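Local coordinates for protein chorismate synthase (PDB 1Q1L) that probably catalyses, with reduced FMN as cofactor, the anti-1,4-elimination of phosphate from 5-enolpyruvylshikimate-3-phosphate that yields chorismate, at residues L33-E38 against S68-G73; S157-K162 against E386-F391; K173-L178 against I204-K209; E188-Y193 against E232-N237; G254-A259 against A368-D373. All blocks are in the same frame, centred on the assembly; numbering follows the deposited sequence. Where two conformers were deposited one is given.

Contact 1: L33-E38 against S68-G73; sequences LPLSEE and SGVRFG
Leu35 and Gly73 meet through their backbones, while the side chain of Leu35 reaches across to Val70. Leu35 N donates to Gly73 O over 2.8 Å with an angle of 161° at the hydrogen, the donor standing 30° out of the carbonyl plane. The same oxygen takes a CA-H...O contact from Pro34 CA at 3.2 Å, so two neighbouring residues of 33-38 converge on one carbonyl. Gly73 presents this oxygen from a backbone with positive phi, in the short turn that joins strands 70-71 and 74-75 of a two-stranded antiparallel hairpin. Val70, on the first of those strands, directs its side chain to 33-38: CG2 lies 4.0 Å from Leu35 CD2, and CG1 is 3.8 Å from Leu35 O. Leu35 gets there with CG anti to the backbone N (chi1 -178°), its side chain crossing that of Val70 at about a right angle. Beyond it, Leu35 also packs on Val151 of helix 142-157. Ser36 then caps the start of helix 37-48. The contact thus couples the run-in to this helix to the hairpin by one nearly straight backbone bond and a small apolar patch; its polar part depends on main-chain atoms rather than side-chain chemistry.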
# COMPACT_ATOMS: atom_id res chain seq x y z
N LEU A 33 -12.20 2.97 22.56
CA LEU A 33 -13.47 3.26 21.90
C LEU A 33 -14.48 2.22 22.39
O LEU A 33 -14.28 1.02 22.22
CB LEU A 33 -13.35 3.12 20.38
CG LEU A 33 -14.70 3.18 19.63
CD1 LEU A 33 -15.20 4.62 19.63
CD2 LEU A 33 -14.54 2.67 18.20
N PRO A 34 -15.59 2.67 23.01
CA PRO A 34 -16.57 1.69 23.48
C PRO A 34 -17.12 0.94 22.26
O PRO A 34 -17.54 1.57 21.29
CB PRO A 34 -17.64 2.56 24.13
CG PRO A 34 -16.86 3.77 24.59
CD PRO A 34 -15.94 4.04 23.43
N LEU A 35 -17.12 -0.39 22.31
CA LEU A 35 -17.62 -1.19 21.20
C LEU A 35 -18.26 -2.48 21.70
O LEU A 35 -17.70 -3.18 22.53
CB LEU A 35 -16.47 -1.54 20.23
CG LEU A 35 -16.81 -2.34 18.97
CD1 LEU A 35 -17.72 -1.51 18.05
CD2 LEU A 35 -15.54 -2.71 18.23
N SER A 36 -19.44 -2.80 21.17
CA SER A 36 -20.15 -4.00 21.57
C SER A 36 -20.60 -4.80 20.36
O SER A 36 -20.66 -4.28 19.25
CB SER A 36 -21.38 -3.64 22.40
OG SER A 36 -22.32 -2.93 21.61
N GLU A 37 -20.92 -6.07 20.57
CA GLU A 37 -21.39 -6.91 19.48
C GLU A 37 -22.79 -6.44 19.05
O GLU A 37 -23.14 -6.50 17.88
CB GLU A 37 -21.44 -8.38 19.91
CG GLU A 37 -20.11 -8.92 20.43
CD GLU A 37 -20.11 -10.43 20.65
OE1 GLU A 37 -21.00 -10.92 21.38
OE2 GLU A 37 -19.22 -11.12 20.11
N GLU A 38 -23.58 -5.97 20.01
CA GLU A 38 -24.94 -5.50 19.70
C GLU A 38 -24.93 -4.38 18.66
O GLU A 38 -25.78 -4.36 17.77
CB GLU A 38 -25.65 -5.04 20.97
CG GLU A 38 -26.97 -4.29 20.73
CD GLU A 38 -27.86 -4.95 19.68
OE1 GLU A 38 -28.02 -6.19 19.72
OE2 GLU A 38 -28.40 -4.22 18.82
N SER A 68 -11.33 -10.59 19.08
CA SER A 68 -10.18 -9.90 19.64
C SER A 68 -10.31 -8.40 19.48
O SER A 68 -11.22 -7.92 18.81
CB SER A 68 -8.90 -10.35 18.93
OG SER A 68 -8.83 -9.79 17.62
N GLY A 69 -9.38 -7.68 20.09
CA GLY A 69 -9.36 -6.23 20.00
C GLY A 69 -10.24 -5.47 20.96
O GLY A 69 -10.20 -4.24 21.00
N VAL A 70 -11.02 -6.19 21.76
CA VAL A 70 -11.92 -5.53 22.70
C VAL A 70 -11.91 -6.19 24.08
O VAL A 70 -12.01 -7.41 24.21
CB VAL A 70 -13.37 -5.55 22.18
CG1 VAL A 70 -14.29 -4.81 23.15
CG2 VAL A 70 -13.42 -4.91 20.79
N ARG A 71 -11.82 -5.37 25.12
CA ARG A 71 -11.81 -5.88 26.48
C ARG A 71 -12.59 -4.92 27.37
O ARG A 71 -12.40 -3.71 27.32
CB ARG A 71 -10.37 -6.00 26.98
CG ARG A 71 -10.23 -6.78 28.28
CD ARG A 71 -8.88 -6.50 28.93
NE ARG A 71 -8.68 -7.27 30.16
CZ ARG A 71 -7.82 -6.95 31.12
NH1 ARG A 71 -7.07 -5.86 31.01
NH2 ARG A 71 -7.72 -7.71 32.20
N PHE A 72 -13.48 -5.48 28.19
CA PHE A 72 -14.30 -4.68 29.09
C PHE A 72 -15.06 -3.59 28.34
O PHE A 72 -15.16 -2.45 28.80
CB PHE A 72 -13.43 -4.05 30.19
CG PHE A 72 -12.69 -5.05 31.03
CD1 PHE A 72 -13.33 -6.20 31.48
CD2 PHE A 72 -11.36 -4.84 31.37
CE1 PHE A 72 -12.65 -7.14 32.26
CE2 PHE A 72 -10.67 -5.77 32.15
CZ PHE A 72 -11.32 -6.92 32.59
N GLY A 73 -15.59 -3.95 27.17
CA GLY A 73 -16.37 -3.01 26.38
C GLY A 73 -15.62 -1.96 25.59
O GLY A 73 -16.24 -1.17 24.88

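Contact 2: S157-K162 against E386-F391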
# COMPACT_ATOMS: atom_id res chain seq x y z
N SER A 157 -19.28 8.39 15.22
CA SER A 157 -20.28 8.99 16.09
C SER A 157 -19.66 9.69 17.29
O SER A 157 -20.26 10.60 17.86
CB SER A 157 -21.28 7.93 16.56
OG SER A 157 -20.63 6.90 17.28
N GLU A 158 -18.45 9.27 17.67
CA GLU A 158 -17.78 9.89 18.81
C GLU A 158 -17.44 11.34 18.49
O GLU A 158 -17.18 12.14 19.39
CB GLU A 158 -16.48 9.14 19.15
CG GLU A 158 -16.65 7.71 19.61
CD GLU A 158 -17.42 7.59 20.91
OE1 GLU A 158 -17.15 8.37 21.84
OE2 GLU A 158 -18.29 6.70 21.00
N PHE A 159 -17.42 11.67 17.20
CA PHE A 159 -17.12 13.03 16.79
C PHE A 159 -18.39 13.72 16.32
O PHE A 159 -18.35 14.80 15.75
CB PHE A 159 -16.09 13.03 15.65
CG PHE A 159 -14.85 12.26 15.96
CD1 PHE A 159 -14.79 10.89 15.73
CD2 PHE A 159 -13.75 12.89 16.54
CE1 PHE A 159 -13.65 10.16 16.07
CE2 PHE A 159 -12.61 12.17 16.88
CZ PHE A 159 -12.56 10.80 16.64
N GLY A 160 -19.53 13.08 16.57
CA GLY A 160 -20.80 13.66 16.17
C GLY A 160 -21.13 13.46 14.70
O GLY A 160 -22.10 14.04 14.20
N ILE A 161 -20.33 12.65 14.02
CA ILE A 161 -20.54 12.38 12.60
C ILE A 161 -21.58 11.26 12.43
O ILE A 161 -21.41 10.15 12.91
CB ILE A 161 -19.20 12.00 11.91
CG1 ILE A 161 -18.29 13.25 11.85
CG2 ILE A 161 -19.45 11.45 10.51
CD1 ILE A 161 -16.88 12.99 11.36
N LYS A 162 -22.67 11.60 11.74
CA LYS A 162 -23.81 10.61 11.51
C LYS A 162 -23.92 10.17 9.94
O LYS A 162 -23.85 11.05 8.97
CB LYS A 162 -25.29 11.27 12.06
CG LYS A 162 -25.26 11.85 13.80
CD LYS A 162 -26.80 12.76 14.25
CE LYS A 162 -26.65 13.57 15.90
NZ LYS A 162 -25.30 14.63 16.01
N GLU A 386 -6.82 11.20 22.54
CA GLU A 386 -5.85 11.89 21.68
C GLU A 386 -6.48 12.40 20.38
O GLU A 386 -6.28 13.55 19.98
CB GLU A 386 -4.71 10.91 21.38
CG GLU A 386 -3.58 11.44 20.55
CD GLU A 386 -2.41 10.45 20.50
OE1 GLU A 386 -2.59 9.33 19.96
OE2 GLU A 386 -1.33 10.80 21.02
N VAL A 387 -7.24 11.54 19.72
CA VAL A 387 -7.89 11.88 18.46
C VAL A 387 -8.96 12.96 18.67
O VAL A 387 -9.06 13.90 17.88
CB VAL A 387 -8.54 10.64 17.82
CG1 VAL A 387 -9.15 10.99 16.48
CG2 VAL A 387 -7.50 9.54 17.65
N LYS A 388 -9.75 12.83 19.72
CA LYS A 388 -10.80 13.81 20.01
C LYS A 388 -10.23 15.20 20.27
O LYS A 388 -10.82 16.20 19.87
CB LYS A 388 -11.62 13.38 21.22
CG LYS A 388 -12.53 12.20 20.98
CD LYS A 388 -13.25 11.85 22.27
CE LYS A 388 -14.10 10.60 22.12
NZ LYS A 388 -14.75 10.25 23.40
N LYS A 389 -9.09 15.26 20.94
CA LYS A 389 -8.46 16.54 21.23
C LYS A 389 -8.00 17.21 19.93
O LYS A 389 -8.14 18.42 19.76
CB LYS A 389 -7.27 16.34 22.17
CG LYS A 389 -6.40 17.58 22.35
CD LYS A 389 -7.15 18.69 23.06
CE LYS A 389 -6.32 19.97 23.09
NZ LYS A 389 -4.95 19.74 23.65
N ARG A 390 -7.45 16.41 19.02
CA ARG A 390 -6.97 16.95 17.75
C ARG A 390 -8.13 17.39 16.86
O ARG A 390 -8.01 18.32 16.07
CB ARG A 390 -6.12 15.91 17.03
CG ARG A 390 -4.89 15.50 17.82
CD ARG A 390 -4.15 14.38 17.13
NE ARG A 390 -2.99 13.94 17.89
CZ ARG A 390 -2.17 12.96 17.50
NH1 ARG A 390 -2.39 12.33 16.35
NH2 ARG A 390 -1.14 12.61 18.26
N PHE A 391 -9.26 16.70 16.99
CA PHE A 391 -10.45 17.03 16.22
C PHE A 391 -10.93 18.41 16.68
O PHE A 391 -11.16 19.31 15.86
CB PHE A 391 -11.54 15.98 16.48
CG PHE A 391 -12.82 16.21 15.70
CD1 PHE A 391 -12.94 15.75 14.39
CD2 PHE A 391 -13.90 16.86 16.28
CE1 PHE A 391 -14.12 15.94 13.67
CE2 PHE A 391 -15.08 17.06 15.57
CZ PHE A 391 -15.19 16.60 14.26
O HOH W 1 -14.55 7.50 22.64
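A Schellman motif that ends helix 142-157 carries Phe159 and Glu158 against helix 384-399. Gly160, with positive phi, is its C-prime residue, and Gly160 N bonds back to Ser157 O. Phe159 does most of the touching. Its CB sits over the face of the Phe391 ring, 4.0 Å from the centroid and 14° off the normal, and its CD2 comes to 3.5 Å from Phe391 CG. The two rings lie oblique, planes 54° apart. At the far end of the Phe159 ring, CZ approaches Val387 CG1 at 3.4 Å, while CE2 rests near Lys388 CA. In the fold, this turn precedes strand 162-170, and Leu375 and Leu379 of helix 356-379 pack on Phe159 and Phe391 respectively, so the aromatic pair lies where the two C-terminal helices meet the turn. Phe391 holds its CG anti to the backbone N (chi1 -179°), which lays the ring face against Phe159 CB and CD2. An alanine here is likely to leave Phe159 CB and CD2 without the ring face they rest on and open a gap beside Leu379. Toward the surface, the extended Lys388 chain reaches Glu158 OE1 in a salt bridge with a weak hydrogen bond, NZ to OE1 3.4 Å. A water accepts from Lys388 NZ at 2.9 Å and donates weakly to Glu158 OE1.

Contact 3: K173-L178 against I204-K209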
# COMPACT_ATOMS: atom_id res chain seq x y z
N LYS A 173 -40.39 2.98 -10.74
CA LYS A 173 -41.09 3.80 -9.75
C LYS A 173 -40.13 4.56 -8.84
O LYS A 173 -39.34 3.96 -8.12
CB LYS A 173 -42.02 2.92 -8.91
CG LYS A 173 -42.90 3.73 -7.96
CD LYS A 173 -43.95 2.86 -7.29
CE LYS A 173 -44.85 3.71 -6.41
NZ LYS A 173 -45.44 4.84 -7.19
N GLU A 174 -40.23 5.88 -8.86
CA GLU A 174 -39.37 6.73 -8.05
C GLU A 174 -40.12 7.47 -6.95
O GLU A 174 -41.34 7.64 -7.01
CB GLU A 174 -38.67 7.76 -8.95
CG GLU A 174 -38.24 7.22 -10.30
CD GLU A 174 -37.32 8.18 -11.03
OE1 GLU A 174 -36.16 8.33 -10.60
OE2 GLU A 174 -37.76 8.80 -12.03
N VAL A 175 -39.38 7.91 -5.93
CA VAL A 175 -39.98 8.68 -4.85
C VAL A 175 -40.01 10.11 -5.38
O VAL A 175 -39.01 10.83 -5.32
CB VAL A 175 -39.15 8.61 -3.56
CG1 VAL A 175 -39.74 9.54 -2.51
CG2 VAL A 175 -39.12 7.18 -3.02
N GLU A 176 -41.15 10.51 -5.92
CA GLU A 176 -41.33 11.83 -6.51
C GLU A 176 -41.06 13.01 -5.59
O GLU A 176 -40.60 14.05 -6.04
CB GLU A 176 -42.73 11.93 -7.11
CG GLU A 176 -43.04 10.82 -8.11
CD GLU A 176 -42.09 10.83 -9.31
OE1 GLU A 176 -42.20 9.92 -10.15
OE2 GLU A 176 -41.25 11.75 -9.41
N GLU A 177 -41.34 12.85 -4.30
CA GLU A 177 -41.11 13.93 -3.35
C GLU A 177 -39.64 14.33 -3.27
O GLU A 177 -39.32 15.43 -2.82
CB GLU A 177 -41.58 13.53 -1.95
CG GLU A 177 -43.08 13.29 -1.84
CD GLU A 177 -43.47 11.86 -2.14
OE1 GLU A 177 -42.85 11.24 -3.03
OE2 GLU A 177 -44.41 11.36 -1.49
N LEU A 178 -38.74 13.46 -3.73
CA LEU A 178 -37.31 13.74 -3.64
C LEU A 178 -36.63 14.18 -4.93
O LEU A 178 -35.40 14.19 -5.01
CB LEU A 178 -36.58 12.53 -3.07
CG LEU A 178 -37.15 11.99 -1.76
CD1 LEU A 178 -36.38 10.75 -1.32
CD2 LEU A 178 -37.08 13.07 -0.70
N ILE A 204 -37.77 3.36 2.04
CA ILE A 204 -38.09 4.57 1.30
C ILE A 204 -38.47 5.63 2.34
O ILE A 204 -39.04 5.31 3.38
CB ILE A 204 -39.26 4.35 0.30
CG1 ILE A 204 -40.43 3.66 1.00
CG2 ILE A 204 -38.78 3.54 -0.89
CD1 ILE A 204 -41.64 3.47 0.09
N PRO A 205 -38.13 6.90 2.08
CA PRO A 205 -38.41 8.03 2.96
C PRO A 205 -39.87 8.28 3.34
O PRO A 205 -40.15 9.06 4.24
CB PRO A 205 -37.82 9.21 2.20
CG PRO A 205 -36.77 8.60 1.36
CD PRO A 205 -37.43 7.36 0.87
N PHE A 206 -40.80 7.63 2.65
CA PHE A 206 -42.23 7.81 2.94
C PHE A 206 -42.93 6.47 3.06
O PHE A 206 -43.51 5.97 2.09
CB PHE A 206 -42.88 8.66 1.84
CG PHE A 206 -42.22 9.99 1.63
CD1 PHE A 206 -41.05 10.10 0.89
CD2 PHE A 206 -42.75 11.14 2.21
CE1 PHE A 206 -40.41 11.32 0.74
CE2 PHE A 206 -42.12 12.37 2.06
CZ PHE A 206 -40.94 12.46 1.32
N PRO A 207 -42.89 5.86 4.25
CA PRO A 207 -43.52 4.56 4.51
C PRO A 207 -44.95 4.41 3.99
O PRO A 207 -45.34 3.32 3.57
CB PRO A 207 -43.42 4.43 6.03
CG PRO A 207 -42.16 5.16 6.34
CD PRO A 207 -42.30 6.40 5.49
N GLU A 208 -45.73 5.49 4.02
CA GLU A 208 -47.10 5.40 3.54
C GLU A 208 -47.11 4.84 2.12
O GLU A 208 -48.03 4.12 1.73
CB GLU A 208 -47.78 6.78 3.54
CG GLU A 208 -47.17 7.77 2.57
CD GLU A 208 -46.22 8.73 3.24
OE1 GLU A 208 -45.30 8.27 3.95
OE2 GLU A 208 -46.39 9.96 3.05
N LYS A 209 -46.07 5.18 1.36
CA LYS A 209 -45.91 4.74 -0.03
C LYS A 209 -45.59 3.25 -0.14
O LYS A 209 -45.69 2.67 -1.22
CB LYS A 209 -44.79 5.54 -0.70
CG LYS A 209 -45.02 7.04 -0.80
CD LYS A 209 -45.91 7.39 -1.97
CE LYS A 209 -45.97 8.90 -2.19
NZ LYS A 209 -46.63 9.25 -3.49
O HOH W 2 -44.31 8.72 -4.96
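The backbones stay well apart, the nearest CA atoms being those of Val175 and Ile204 at 7.6 Å, where a 3-10 turn following strand 173-174 faces the loop that leads into helix 210-221. Side chains fill the interval, mainly round the Phe206 ring. Glu177 lies across one face of it: CG is 4.2 Å from the ring centroid, 21° off the normal, and CB touches Phe206 CZ at 3.5 Å. A bend at chi2 (89°) folds the Glu177 chain back, and its carboxylate stacks on the ring with the planes 14° apart. Leu178 CD2 approaches Phe206 CE1 near the ring plane, at the edge, and Val175 CG1 meets Phe206 CD1 obliquely at 3.7 Å. Leu178 also presses CD1 tightly on Pro205 CG, at 3.5 Å. From the opposite direction Lys209 brings its CE methylene nearest to Glu177 OE2, with NZ 3.7 Å from that oxygen in a long salt bridge. A water accepts from Lys209 NZ at 2.8 Å while donating weakly to Glu177 OE1. Lys196 makes a cation-pi contact with Phe206. Apolar packing thus does most of the joining; the charge of the carboxylate over the aromatic face is probably offset in part by Lys209, while the water bridges the two groups.

Contact 4: E188-Y193 against E232-N237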
# COMPACT_ATOMS: atom_id res chain seq x y z
N GLU A 188 -31.19 18.27 8.89
CA GLU A 188 -32.44 17.85 9.52
C GLU A 188 -33.30 17.02 8.59
O GLU A 188 -33.86 16.00 8.99
CB GLU A 188 -33.23 19.08 10.01
CG GLU A 188 -32.52 19.91 11.07
CD GLU A 188 -31.22 20.53 10.58
OE1 GLU A 188 -31.24 21.18 9.51
OE2 GLU A 188 -30.19 20.37 11.27
N LYS A 189 -33.43 17.45 7.33
CA LYS A 189 -34.23 16.71 6.36
C LYS A 189 -33.63 15.34 6.07
O LYS A 189 -34.32 14.32 6.13
CB LYS A 189 -34.35 17.49 5.05
CG LYS A 189 -35.46 18.52 5.01
CD LYS A 189 -35.62 19.07 3.60
CE LYS A 189 -36.79 20.04 3.50
NZ LYS A 189 -36.99 20.52 2.10
N LEU A 190 -32.34 15.33 5.74
CA LEU A 190 -31.64 14.08 5.44
C LEU A 190 -31.84 13.09 6.59
O LEU A 190 -32.27 11.96 6.38
CB LEU A 190 -30.14 14.36 5.24
CG LEU A 190 -29.81 15.14 3.96
CD1 LEU A 190 -28.40 15.67 4.00
CD2 LEU A 190 -30.00 14.22 2.76
N LEU A 191 -31.55 13.54 7.81
CA LEU A 191 -31.71 12.69 8.98
C LEU A 191 -33.15 12.23 9.07
O LEU A 191 -33.43 11.08 9.41
CB LEU A 191 -31.32 13.45 10.25
CG LEU A 191 -31.21 12.59 11.52
CD1 LEU A 191 -30.22 11.45 11.27
CD2 LEU A 191 -30.75 13.44 12.70
N SER A 192 -34.07 13.13 8.73
CA SER A 192 -35.49 12.84 8.76
C SER A 192 -35.83 11.71 7.80
O SER A 192 -36.54 10.77 8.16
CB SER A 192 -36.28 14.10 8.37
OG SER A 192 -37.65 13.81 8.16
N TYR A 193 -35.32 11.80 6.57
CA TYR A 193 -35.58 10.78 5.57
C TYR A 193 -35.00 9.43 5.98
O TYR A 193 -35.60 8.39 5.71
CB TYR A 193 -35.01 11.20 4.22
CG TYR A 193 -35.68 12.42 3.62
CD1 TYR A 193 -37.05 12.64 3.80
CD2 TYR A 193 -34.97 13.33 2.84
CE1 TYR A 193 -37.69 13.73 3.21
CE2 TYR A 193 -35.60 14.42 2.25
CZ TYR A 193 -36.96 14.62 2.44
OH TYR A 193 -37.59 15.68 1.84
N GLU A 232 -29.56 7.04 -1.84
CA GLU A 232 -28.66 8.13 -1.53
C GLU A 232 -28.11 7.87 -0.13
O GLU A 232 -28.84 7.48 0.78
CB GLU A 232 -29.39 9.48 -1.60
CG GLU A 232 -30.14 9.66 -2.93
CD GLU A 232 -30.81 11.02 -3.09
OE1 GLU A 232 -31.28 11.58 -2.08
OE2 GLU A 232 -30.88 11.50 -4.24
N VAL A 233 -26.81 8.06 0.01
CA VAL A 233 -26.15 7.85 1.30
C VAL A 233 -25.58 9.19 1.69
O VAL A 233 -25.04 9.91 0.85
CB VAL A 233 -24.98 6.84 1.18
CG1 VAL A 233 -24.45 6.50 2.57
CG2 VAL A 233 -25.43 5.61 0.46
N PHE A 234 -25.68 9.54 2.96
CA PHE A 234 -25.16 10.82 3.41
C PHE A 234 -24.42 10.67 4.72
O PHE A 234 -24.58 9.68 5.45
CB PHE A 234 -26.30 11.82 3.59
CG PHE A 234 -27.24 11.47 4.71
CD1 PHE A 234 -26.95 11.84 6.02
CD2 PHE A 234 -28.40 10.73 4.47
CE1 PHE A 234 -27.79 11.47 7.07
CE2 PHE A 234 -29.24 10.36 5.50
CZ PHE A 234 -28.94 10.73 6.81
N ALA A 235 -23.59 11.67 5.02
CA ALA A 235 -22.83 11.73 6.26
C ALA A 235 -22.95 13.17 6.71
O ALA A 235 -22.70 14.09 5.92
CB ALA A 235 -21.37 11.36 6.02
N LEU A 236 -23.33 13.37 7.97
CA LEU A 236 -23.50 14.71 8.52
C LEU A 236 -22.40 15.09 9.50
O LEU A 236 -21.83 14.24 10.18
CB LEU A 236 -24.86 14.82 9.23
CG LEU A 236 -26.10 14.46 8.41
CD1 LEU A 236 -27.35 14.63 9.25
CD2 LEU A 236 -26.16 15.34 7.17
N ASN A 237 -22.12 16.39 9.56
CA ASN A 237 -21.13 16.97 10.46
C ASN A 237 -19.68 16.59 10.17
O ASN A 237 -18.85 16.52 11.08
CB ASN A 237 -21.47 16.61 11.91
CG ASN A 237 -22.84 17.10 12.32
OD1 ASN A 237 -23.18 18.26 12.11
ND2 ASN A 237 -23.65 16.22 12.90
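With chi1 at 67°, Phe234 places its CG between the backbone N and the carbonyl carbon, which sets the ring with its face to Leu190 CB; Leu190 in turn holds CG anti to its carbonyl carbon, directing CD1 to Leu236. The CB is 3.9 Å from the ring centroid and only 1° off the normal, a centred CH-pi contact in which CB is almost equally far from the ring carbons. One rim of the same ring runs along the helix backbone, where Phe234 CE2 lies 3.5 Å from Leu190 O. Two residues further along the strand, Leu236 faces the same way: its CD2 meets Leu190 CD1 at 3.9 Å, the two chains crossing at a slant, and its CD1 lies 4.3 Å from Leu191 CB. Leu190 thus spans both strand residues, CB on the ring and CD1 on the leucine. The axes of the short segments approach to 9.6 Å and run at 129°. Strand 229-236 lies between strands 162-170 and 317-323 of an antiparallel sheet, and its side chains alternate: Phe234 and Leu236 turn to helix 187-197, which covers one face, whereas Val233 and Ala235 point to the other and pack on Leu367 of helix 356-379, leaving this strand sandwiched between helices.

Contact 5: G254-A259 against A368-D373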
# COMPACT_ATOMS: atom_id res chain seq x y z
N GLY A 254 -12.92 10.39 -5.30
CA GLY A 254 -12.45 9.17 -5.91
C GLY A 254 -12.56 8.02 -4.92
O GLY A 254 -13.04 6.95 -5.27
N ARG A 255 -12.14 8.25 -3.68
CA ARG A 255 -12.21 7.20 -2.66
C ARG A 255 -13.65 6.76 -2.41
O ARG A 255 -13.93 5.58 -2.30
CB ARG A 255 -11.59 7.67 -1.35
CG ARG A 255 -10.08 7.90 -1.41
CD ARG A 255 -9.54 7.92 0.01
NE ARG A 255 -8.84 9.15 0.30
CZ ARG A 255 -8.43 9.51 1.52
NH1 ARG A 255 -8.67 8.72 2.56
NH2 ARG A 255 -7.79 10.66 1.68
N ILE A 256 -14.55 7.73 -2.31
CA ILE A 256 -15.95 7.40 -2.10
C ILE A 256 -16.43 6.57 -3.29
O ILE A 256 -17.08 5.54 -3.12
CB ILE A 256 -16.82 8.68 -1.97
CG1 ILE A 256 -16.52 9.37 -0.64
CG2 ILE A 256 -18.30 8.33 -2.08
CD1 ILE A 256 -17.22 10.70 -0.46
N ALA A 257 -16.09 7.01 -4.50
CA ALA A 257 -16.49 6.31 -5.72
C ALA A 257 -16.06 4.85 -5.75
O ALA A 257 -16.84 3.98 -6.13
CB ALA A 257 -15.92 7.04 -6.95
N GLN A 258 -14.82 4.57 -5.37
CA GLN A 258 -14.36 3.19 -5.37
C GLN A 258 -15.11 2.35 -4.35
O GLN A 258 -15.51 1.23 -4.64
CB GLN A 258 -12.86 3.10 -5.06
CG GLN A 258 -12.39 1.67 -4.80
CD GLN A 258 -10.88 1.53 -4.86
OE1 GLN A 258 -10.14 2.32 -4.27
NE2 GLN A 258 -10.42 0.50 -5.57
N ALA A 259 -15.29 2.89 -3.16
CA ALA A 259 -16.00 2.17 -2.10
C ALA A 259 -17.42 1.81 -2.49
O ALA A 259 -17.89 0.71 -2.19
CB ALA A 259 -16.00 2.99 -0.81
N ALA A 368 -18.91 4.95 5.76
CA ALA A 368 -18.37 5.09 7.11
C ALA A 368 -16.89 4.66 7.14
O ALA A 368 -16.09 5.23 7.87
CB ALA A 368 -19.19 4.24 8.09
N ILE A 369 -16.55 3.66 6.34
CA ILE A 369 -15.17 3.18 6.29
C ILE A 369 -14.27 4.23 5.66
O ILE A 369 -13.19 4.54 6.18
CB ILE A 369 -15.09 1.86 5.49
CG1 ILE A 369 -15.82 0.75 6.26
CG2 ILE A 369 -13.61 1.46 5.28
CD1 ILE A 369 -15.88 -0.57 5.53
N VAL A 370 -14.72 4.80 4.55
CA VAL A 370 -13.95 5.83 3.86
C VAL A 370 -13.76 7.05 4.73
O VAL A 370 -12.65 7.59 4.84
CB VAL A 370 -14.65 6.25 2.53
CG1 VAL A 370 -13.89 7.40 1.87
CG2 VAL A 370 -14.71 5.07 1.59
N LEU A 371 -14.83 7.48 5.39
CA LEU A 371 -14.76 8.66 6.23
C LEU A 371 -13.93 8.45 7.48
O LEU A 371 -13.19 9.35 7.88
CB LEU A 371 -16.16 9.16 6.58
CG LEU A 371 -16.98 9.62 5.37
CD1 LEU A 371 -18.29 10.25 5.84
CD2 LEU A 371 -16.18 10.65 4.57
N ALA A 372 -14.07 7.28 8.11
CA ALA A 372 -13.30 6.98 9.31
C ALA A 372 -11.83 6.98 8.93
O ALA A 372 -10.98 7.51 9.64
CB ALA A 372 -13.71 5.62 9.89
N ASP A 373 -11.53 6.36 7.78
CA ASP A 373 -10.17 6.29 7.28
C ASP A 373 -9.61 7.71 7.04
O ASP A 373 -8.51 8.04 7.49
CB ASP A 373 -10.15 5.51 5.97
CG ASP A 373 -8.75 5.35 5.40
OD1 ASP A 373 -7.90 4.77 6.11
OD2 ASP A 373 -8.50 5.80 4.26
O HOH W 3 -10.52 6.71 2.83
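Val370 packs into helix 252-261 with both methyl groups. CG2 presses on Ala259 CB at 3.4 Å, tighter than usual for two carbons, and CG1 sits between Arg255 CB, at 4.0 Å, and Ile256 CG1, at 4.1 Å. The split follows from chi1 of 176°, which sets CG1 anti to the backbone N and CG2 anti to the carbonyl carbon. Cut back to an alanine, the residue lacks both methyls, which is likely to leave a gap beside Ala259 and Ile256. One turn on, Asp373 OD2 approaches the edge of the Arg255 guanidinium, 3.4 Å from NH1, in a salt bridge whose flat groups are turned 76° apart. A water bridges the groups, accepting from Arg255 NH1 at 2.7 Å and donating to Asp373 OD2 at 2.6 Å and to Val370 O at 3.1 Å. Further out, Glu377 forms a salt bridge with Arg255 NH2, and the backbone N atoms of Arg7, Tyr8 and Leu9 bond to the Asp373 carboxylate, fixing both charged groups. Gln258 of the fourth subunit packs on Arg255. The helix segments run roughly antiparallel, at 148° between their N-to-C directions, their axes 9.7 Å apart at closest. Ile256 also rests on strand 317-323, consistent with the helical layer of the beta-alpha-beta sandwich described for this enzyme.

In the fold
Contact 4 is the hub, touching contacts 2, 3 and 5. Contact 3 meets it where Leu178 CD2 touches Tyr193 CZ at 3.5 Å, both reaching the same sheet. Contact 4 joins contact 2 by a probable backbone hydrogen bond, Lys162 O to Leu236 N at 2.6 Å, and contact 5 through Ala235 CB against Leu371 CD1 at 3.3 Å, from the opposite face of the strand to Phe234. Contact 1 joins through contact 2, with Leu33 CD1 3.4 Å from Glu158 CG. Contacts 1 and 3 mark the far ends, their centres about 37 Å apart. All five lie away from the predicted FMN and NADP sites.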